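PDB 5CXW: penicillin-binding protein 1A from Mycobacterium tuberculosis, which builds cross-linked peptidoglycan for the cell wall, its penicillin-sensitive C-terminal transpeptidase domain joining the peptide subunits of the glycan strands. Local coordinates for residues A103-L108 and D264-A269. Numbering follows the deposited sequence.
Sequences ALVAAL and DNVTAA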
loop_
_atom_site.group_PDB
_atom_site.type_symbol
_atom_site.label_atom_id
_atom_site.label_comp_id
_atom_site.label_asym_id
_atom_site.label_seq_id
_atom_site.Cartn_x
_atom_site.Cartn_y
_atom_site.Cartn_z
ATOM N N ALA A 103 3.248 -11.998 1.798
ATOM C CA ALA A 103 3.879 -13.314 1.827
ATOM C C ALA A 103 5.005 -13.351 2.840
ATOM O O ALA A 103 5.241 -14.337 3.535
ATOM C CB ALA A 103 4.366 -13.758 0.477
ATOM N N LEU A 104 5.746 -12.267 2.947
ATOM C CA LEU A 104 6.823 -12.216 3.942
ATOM C C LEU A 104 6.305 -12.191 5.368
ATOM O O LEU A 104 6.810 -12.910 6.257
ATOM C CB LEU A 104 7.705 -11.020 3.651
ATOM C CG LEU A 104 8.952 -10.888 4.515
ATOM C CD1 LEU A 104 9.852 -12.094 4.535
ATOM C CD2 LEU A 104 9.749 -9.669 4.111
ATOM N N VAL A 105 5.222 -11.434 5.586
ATOM C CA VAL A 105 4.541 -11.511 6.861
ATOM C C VAL A 105 4.184 -12.943 7.198
ATOM O O VAL A 105 4.464 -13.439 8.307
ATOM C CB VAL A 105 3.254 -10.639 6.939
ATOM C CG1 VAL A 105 2.514 -10.883 8.214
ATOM C CG2 VAL A 105 3.592 -9.143 6.856
ATOM N N ALA A 106 3.514 -13.601 6.266
ATOM C CA ALA A 106 3.053 -14.965 6.492
ATOM C C ALA A 106 4.210 -15.920 6.837
ATOM O O ALA A 106 4.078 -16.775 7.723
ATOM C CB ALA A 106 2.352 -15.509 5.266
ATOM N N ALA A 107 5.309 -15.765 6.107
ATOM C CA ALA A 107 6.465 -16.589 6.308
ATOM C C ALA A 107 7.026 -16.403 7.713
ATOM O O ALA A 107 7.327 -17.366 8.461
ATOM C CB ALA A 107 7.518 -16.265 5.276
ATOM N N LEU A 108 7.249 -15.155 8.085
ATOM C CA LEU A 108 7.834 -14.841 9.367
ATOM C C LEU A 108 6.943 -15.374 10.493
ATOM O O LEU A 108 7.444 -15.864 11.498
ATOM C CB LEU A 108 8.038 -13.335 9.506
ATOM C CG LEU A 108 9.162 -12.775 8.642
ATOM C CD1 LEU A 108 8.954 -11.286 8.421
ATOM C CD2 LEU A 108 10.463 -12.956 9.311
ATOM N N ASP A 264 8.568 -5.816 12.590
ATOM C CA ASP A 264 9.857 -5.092 12.627
ATOM C C ASP A 264 10.908 -5.756 11.696
ATOM O O ASP A 264 11.788 -5.072 11.146
ATOM C CB ASP A 264 10.345 -4.943 14.065
ATOM C CG ASP A 264 9.406 -4.017 14.923
ATOM O OD1 ASP A 264 8.533 -3.276 14.344
ATOM O OD2 ASP A 264 9.602 -4.020 16.147
ATOM N N ASN A 265 10.823 -7.077 11.523
ATOM C CA ASN A 265 11.646 -7.772 10.533
ATOM C C ASN A 265 11.224 -7.439 9.089
ATOM O O ASN A 265 12.095 -7.281 8.185
ATOM C CB ASN A 265 11.689 -9.289 10.740
ATOM C CG ASN A 265 12.763 -9.693 11.713
ATOM O OD1 ASN A 265 13.919 -9.828 11.340
ATOM N ND2 ASN A 265 12.407 -9.914 12.948
ATOM N N VAL A 266 9.906 -7.345 8.850
ATOM C CA VAL A 266 9.435 -6.926 7.532
ATOM C C VAL A 266 9.987 -5.484 7.217
ATOM O O VAL A 266 10.553 -5.227 6.151
ATOM C CB VAL A 266 7.915 -6.953 7.406
ATOM C CG1 VAL A 266 7.468 -6.287 6.103
ATOM C CG2 VAL A 266 7.380 -8.399 7.551
ATOM N N THR A 267 9.869 -4.594 8.193
ATOM C CA THR A 267 10.449 -3.254 8.084
ATOM C C THR A 267 11.896 -3.326 7.690
ATOM O O THR A 267 12.316 -2.627 6.767
ATOM C CB THR A 267 10.210 -2.468 9.381
ATOM O OG1 THR A 267 8.803 -2.372 9.566
ATOM C CG2 THR A 267 10.833 -1.076 9.327
ATOM N N ALA A 268 12.666 -4.160 8.414
ATOM C CA ALA A 268 14.084 -4.251 8.190
ATOM C C ALA A 268 14.337 -4.649 6.704
ATOM O O ALA A 268 15.263 -4.123 6.085
ATOM C CB ALA A 268 14.743 -5.212 9.156
ATOM N N ALA A 269 13.610 -5.618 6.207
ATOM C CA ALA A 269 13.756 -6.008 4.780
ATOM C C ALA A 269 13.453 -4.930 3.784
ATOM O O ALA A 269 14.081 -4.881 2.693
ATOM C CB ALA A 269 12.909 -7.243 4.497
#
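Asn265 meets Leu108 through CB, which lies 4.1 Å from both CD1 and CD2 of that leucine, so its aliphatic base makes the contact. They sit on two helices of the penicillin-binding transpeptidase domain. The Asn265 carboxamide, the one flat group among the touching residues, is hydrogen-bonded elsewhere: ND2 to the carbonyls of Ala261 and Thr368, OD1 to the backbone N of Gly375. Helix 100-109 follows Ser97, the probable acyl-ester nucleophile, whose side chain is about 11 Å from that of Leu104. Against it lies helix 260-270, inclined midway between perpendicular and antiparallel: the segment axes approach to 10.0 Å, and their N-to-C directions differ by 134°. Between the two helices the contact is apolar and buried. In Leu104, chi1 (-175°, CG anti to the backbone N) carries CG toward the other helix, and the second torsion extends CD2 to Ala269 CB at 4.0 Å. Both residues also touch Leu147, so helix 143-149 closes that end, while Thr267 OG1 is hydrogen-bonded to Tyr311 OH, tying helix 260-270 to sheet strand 303-312. Val266 carries most of the burial on its side, and one methyl does the touching. CG2 stands beside its own backbone N (chi1 170° for CG1) and faces Val105 CG2 at 3.9 Å and Leu104 CG at 4.2 Å. Tightest of all, Leu108 CD1 presses on Val266 CG2 at 3.4 Å, inside the usual carbon-carbon contact.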